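Local coordinates for hydrolase, haloacid dehalogenase-like family (Chlorobaculum tepidum, PDB 2HCF), which binds a magnesium ion and probably acts as a hydrolase of the haloacid dehalogenase-like family, its substrate not established, at residues L8-G13 with I176-H181; T14-E19 with R125-L130. All blocks are in the same frame, centred on the assembly; numbering follows the deposited sequence.

From the N terminus, strand 5-9 leads into the loop that carries Asp10 and Asp12 and then, without a break, into strand 16-18, so the first halves of both contacts are neighbours in the chain. Contact 2 closes the shorter loop, bringing residues 125-130, at the end of helix 121-129, back against residues 14-19. Contact 1 closes the longer one, setting 176-181, which runs from the end of strand 173-177 into helix 180-187, beside 8-13; contact 2 is nested within it. Contact 1 joins two central strands of the parallel sheet round magnesium, while contact 2 ties the small antiparallel pair 16-18 and 92-94 to a helix. The salt bridge between Asp12 and Lys127 links them.

Contact 1 of 2, residues L8-G13 with I176-H181; sequences LFDIDG and IGDTEH. With MG (magnesium ion), chain B.
Asp10 and Asp178 reach across the ends of neighbouring parallel strands to share one magnesium ion. Their side chains are roughly perpendicular, yet the carboxylate planes lie only 18° apart. Asp10 binds through OD2 at 2.0 Å from the metal; its CG is anti to the backbone N (chi1 -180°), which turns the carboxylate toward the neighbouring strand end, where the magnesium ion sits. Asp178 binds through OD1, and Asp12 through its backbone O, 2.1 Å from magnesium. Three waters complete six ligands, one donating to Asp10 OD1 and another to Asp178 OD2. Asp10 OD2 and Asp178 OD1, 3.0 Å apart, are probably kept so close by the cation. Thr14 also hydrogen-bonds Asp10 OD2, and Arg149 pairs with OD1. Just before the metal loops, Ile176 N donates to Leu8 O at 2.8 Å, and Asp10 N to Ile176 O almost straight (174°). Phe9 and Ile176 run alongside each other from the same sheet face, with Ile176 CD1 over one ring face, 3.8 Å from the Phe9 ring centroid, a CH-pi contact. Two carboxylates and a backbone carbonyl on magnesium at parallel strand ends, beside a DxDx(T/V)-like loop, are consistent with a HAD-fold active site.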
# COMPACT_ATOMS: atom_id res chain seq x y z
N LEU A 8 -9.09 -2.94 -4.18
CA LEU A 8 -8.09 -2.08 -3.57
C LEU A 8 -6.79 -2.86 -3.37
O LEU A 8 -6.76 -3.92 -2.75
CB LEU A 8 -8.63 -1.54 -2.23
CG LEU A 8 -9.92 -0.72 -2.29
CD1 LEU A 8 -10.40 -0.44 -0.88
CD2 LEU A 8 -9.73 0.58 -3.06
N PHE A 9 -5.71 -2.31 -3.90
CA PHE A 9 -4.38 -2.94 -3.93
C PHE A 9 -3.40 -2.16 -3.07
O PHE A 9 -3.29 -0.90 -3.18
CB PHE A 9 -3.81 -2.89 -5.34
CG PHE A 9 -4.28 -4.00 -6.27
CD1 PHE A 9 -3.60 -5.21 -6.32
CD2 PHE A 9 -5.34 -3.79 -7.16
CE1 PHE A 9 -4.01 -6.21 -7.18
CE2 PHE A 9 -5.75 -4.78 -8.01
CZ PHE A 9 -5.08 -6.00 -8.03
N ASP A 10 -2.70 -2.91 -2.23
CA ASP A 10 -1.41 -2.51 -1.63
C ASP A 10 -0.32 -2.41 -2.70
O ASP A 10 -0.46 -3.02 -3.73
CB ASP A 10 -1.05 -3.58 -0.61
CG ASP A 10 0.25 -3.29 0.10
OD1 ASP A 10 0.30 -2.24 0.77
OD2 ASP A 10 1.19 -4.13 -0.00
N ILE A 11 0.74 -1.62 -2.47
CA ILE A 11 1.85 -1.48 -3.40
C ILE A 11 3.03 -2.44 -3.07
O ILE A 11 3.23 -3.45 -3.77
CB ILE A 11 2.31 -0.01 -3.47
CG1 ILE A 11 1.12 0.89 -3.85
CG2 ILE A 11 3.48 0.16 -4.44
CD1 ILE A 11 1.46 2.35 -4.01
N ASP A 12 3.76 -2.17 -1.98
CA ASP A 12 5.03 -2.86 -1.71
C ASP A 12 4.80 -4.29 -1.28
O ASP A 12 3.98 -4.56 -0.38
CB ASP A 12 5.86 -2.12 -0.66
CG ASP A 12 6.21 -0.68 -1.11
OD1 ASP A 12 5.31 0.17 -1.06
OD2 ASP A 12 7.34 -0.43 -1.54
N GLY A 13 5.48 -5.20 -1.98
CA GLY A 13 5.34 -6.66 -1.75
C GLY A 13 4.07 -7.29 -2.33
O GLY A 13 3.83 -8.48 -2.09
N ILE A 176 -6.50 -6.28 -1.33
CA ILE A 176 -5.39 -7.15 -1.70
C ILE A 176 -4.06 -6.65 -1.14
O ILE A 176 -3.67 -5.48 -1.36
CB ILE A 176 -5.30 -7.28 -3.24
CG1 ILE A 176 -6.60 -7.85 -3.80
CG2 ILE A 176 -4.11 -8.14 -3.66
CD1 ILE A 176 -6.83 -7.58 -5.29
N GLY A 177 -3.33 -7.56 -0.48
CA GLY A 177 -1.98 -7.30 0.01
C GLY A 177 -1.20 -8.52 0.48
O GLY A 177 -1.67 -9.64 0.38
N ASP A 178 -0.02 -8.26 1.06
CA ASP A 178 0.99 -9.28 1.36
C ASP A 178 1.33 -9.50 2.83
O ASP A 178 2.24 -10.29 3.11
CB ASP A 178 2.28 -8.95 0.59
CG ASP A 178 2.98 -7.69 1.15
OD1 ASP A 178 2.33 -6.62 1.12
OD2 ASP A 178 4.18 -7.78 1.59
N THR A 179 0.62 -8.83 3.76
CA THR A 179 0.90 -8.95 5.20
C THR A 179 -0.34 -9.09 6.03
O THR A 179 -1.47 -8.89 5.57
CB THR A 179 1.66 -7.71 5.77
OG1 THR A 179 0.71 -6.67 6.11
CG2 THR A 179 2.69 -7.20 4.76
N GLU A 180 -0.13 -9.41 7.31
CA GLU A 180 -1.24 -9.46 8.26
C GLU A 180 -2.00 -8.13 8.33
O GLU A 180 -3.18 -8.12 8.65
CB GLU A 180 -0.73 -9.83 9.65
CG GLU A 180 0.07 -8.75 10.31
CD GLU A 180 0.56 -9.15 11.70
OE1 GLU A 180 -0.30 -9.49 12.54
OE2 GLU A 180 1.79 -9.13 11.93
N HIS A 181 -1.32 -7.02 8.03
CA HIS A 181 -1.95 -5.70 8.16
C HIS A 181 -2.98 -5.47 7.06
O HIS A 181 -4.02 -4.84 7.28
CB HIS A 181 -0.89 -4.61 8.16
CG HIS A 181 0.17 -4.83 9.20
ND1 HIS A 181 -0.14 -4.99 10.54
CD2 HIS A 181 1.50 -5.00 9.09
CE1 HIS A 181 0.98 -5.18 11.21
NE2 HIS A 181 1.99 -5.18 10.36
MG MG B . 2.68 -4.56 1.32
O HOH W 1 3.14 -2.54 1.80
O HOH W 2 4.55 -5.22 2.37
O HOH W 3 1.31 -4.35 2.86

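Contact 2 of 2, residues T14-E19 with R125-L130; sequences TLLKVE and RHKLKL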
# COMPACT_ATOMS: atom_id res chain seq x y z
N THR A 14 3.28 -6.50 -3.07
CA THR A 14 2.05 -6.90 -3.73
C THR A 14 2.10 -6.60 -5.23
O THR A 14 1.94 -7.50 -6.07
CB THR A 14 0.84 -6.19 -3.11
OG1 THR A 14 0.77 -6.49 -1.70
CG2 THR A 14 -0.46 -6.61 -3.76
N LEU A 15 2.32 -5.34 -5.56
CA LEU A 15 2.51 -4.97 -6.99
C LEU A 15 3.97 -4.91 -7.40
O LEU A 15 4.33 -5.21 -8.53
CB LEU A 15 1.87 -3.62 -7.27
CG LEU A 15 0.37 -3.49 -6.97
CD1 LEU A 15 -0.07 -2.02 -7.17
CD2 LEU A 15 -0.41 -4.41 -7.89
N LEU A 16 4.81 -4.45 -6.49
CA LEU A 16 6.21 -4.24 -6.80
C LEU A 16 7.03 -4.26 -5.53
O LEU A 16 6.46 -4.30 -4.41
CB LEU A 16 6.39 -2.92 -7.55
CG LEU A 16 5.88 -1.61 -6.87
CD1 LEU A 16 6.85 -1.07 -5.81
CD2 LEU A 16 5.68 -0.53 -7.96
N LYS A 17 8.35 -4.26 -5.73
CA LYS A 17 9.34 -4.07 -4.68
C LYS A 17 10.33 -3.02 -5.09
O LYS A 17 10.54 -2.79 -6.28
CB LYS A 17 10.11 -5.35 -4.38
CG LYS A 17 9.21 -6.39 -3.71
CD LYS A 17 9.95 -7.65 -3.40
CE LYS A 17 8.96 -8.65 -2.77
NZ LYS A 17 9.57 -9.97 -2.45
N VAL A 18 10.90 -2.38 -4.06
CA VAL A 18 11.89 -1.33 -4.25
C VAL A 18 13.20 -1.75 -3.65
O VAL A 18 13.23 -2.44 -2.65
CB VAL A 18 11.47 -0.01 -3.59
CG1 VAL A 18 12.38 1.15 -4.09
CG2 VAL A 18 10.01 0.31 -3.92
N GLU A 19 14.27 -1.25 -4.26
CA GLU A 19 15.63 -1.50 -3.83
C GLU A 19 15.87 -0.86 -2.44
O GLU A 19 15.11 -0.01 -2.02
CB GLU A 19 16.54 -0.98 -4.95
CG GLU A 19 17.95 -1.16 -4.79
CD GLU A 19 18.39 -2.58 -4.69
OE1 GLU A 19 18.43 -3.28 -5.73
OE2 GLU A 19 18.76 -2.96 -3.58
N ARG A 125 2.91 6.70 -5.51
CA ARG A 125 2.60 6.82 -6.95
C ARG A 125 3.85 6.98 -7.80
O ARG A 125 3.86 6.57 -8.98
CB ARG A 125 1.58 7.95 -7.26
CG ARG A 125 0.16 7.73 -6.72
CD ARG A 125 -0.82 8.77 -7.33
NE ARG A 125 -2.21 8.48 -6.97
CZ ARG A 125 -2.99 7.65 -7.67
NH1 ARG A 125 -2.54 7.05 -8.76
NH2 ARG A 125 -4.25 7.45 -7.31
N HIS A 126 4.92 7.55 -7.24
CA HIS A 126 6.19 7.59 -7.97
C HIS A 126 6.74 6.16 -8.17
O HIS A 126 7.22 5.80 -9.23
CB HIS A 126 7.24 8.44 -7.26
CG HIS A 126 8.46 8.68 -8.10
ND1 HIS A 126 8.41 9.38 -9.29
CD2 HIS A 126 9.74 8.29 -7.94
CE1 HIS A 126 9.62 9.42 -9.80
NE2 HIS A 126 10.45 8.77 -9.01
N LYS A 127 6.64 5.33 -7.14
CA LYS A 127 7.01 3.94 -7.32
C LYS A 127 6.22 3.25 -8.49
O LYS A 127 6.75 2.41 -9.21
CB LYS A 127 6.72 3.17 -6.02
CG LYS A 127 7.65 3.47 -4.85
CD LYS A 127 7.22 2.71 -3.55
CE LYS A 127 8.09 3.07 -2.38
NZ LYS A 127 7.66 2.27 -1.13
N LEU A 128 4.92 3.55 -8.61
CA LEU A 128 4.05 2.93 -9.61
C LEU A 128 4.34 3.51 -10.99
O LEU A 128 4.28 2.82 -12.01
CB LEU A 128 2.56 3.17 -9.25
CG LEU A 128 2.00 2.59 -7.93
CD1 LEU A 128 0.63 3.19 -7.80
CD2 LEU A 128 1.94 1.12 -7.97
N LYS A 129 4.70 4.79 -11.02
CA LYS A 129 5.01 5.49 -12.29
C LYS A 129 6.29 5.01 -13.00
O LYS A 129 6.41 5.03 -14.28
CB LYS A 129 5.17 6.99 -12.02
CG LYS A 129 3.88 7.81 -11.99
CD LYS A 129 4.17 9.32 -11.97
CE LYS A 129 2.95 10.15 -11.47
NZ LYS A 129 2.24 10.90 -12.57
N LEU A 130 7.29 4.66 -12.21
CA LEU A 130 8.56 4.18 -12.78
C LEU A 130 8.34 3.01 -13.72
O LEU A 130 8.65 3.10 -14.88
CB LEU A 130 9.61 3.92 -11.70
CG LEU A 130 10.13 5.20 -11.06
CD1 LEU A 130 10.95 4.93 -9.84
CD2 LEU A 130 10.96 6.00 -12.06
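Lys127 sets out with CG anti to its own carbonyl carbon (chi1 -71°) and stays extended to NZ, which carries its methylenes crosswise to Val18. Val18 CG2 rests on that chain, 3.7 Å from Lys127 CE and equally near CD. Leu16 instead holds CG between its backbone N and carbonyl carbon (chi1 57°), and CD2 approaches the helix backbone, 3.4 Å from Lys127 O. That carbonyl oxygen is buried with no polar partner in the model; a methyl group is what it meets here. The next residue, Leu128, offers CD2 to two leucines, lying 3.8 Å from Leu15 CD1 and 4.1 Å from Leu16 CD2. The N-to-C directions of strand 16-18 and helix 125-129 are 108° apart, with the axes 9.8 Å from each other at closest approach and side chains filling the gap. Ile92 of the partner strand adds to the apolar layer beside Leu16 and Val18, and Leu115 of the parallel sheet touches Leu128. Beyond Val18, the ammonium of Lys127 forms a salt bridge with Asp12 OD2 and hydrogen bonds with Asn119 and Asn22. A methionine here would probably leave Asp12 OD2 without this cationic partner, and Asn119 and Asn22 without the ammonium they bind. The contact therefore has two chemical halves: aliphatic groups join strand to helix, while the charged end of Lys127, gripped by Asp12, Asn119 and Asn22, ties the helix to the magnesium loop.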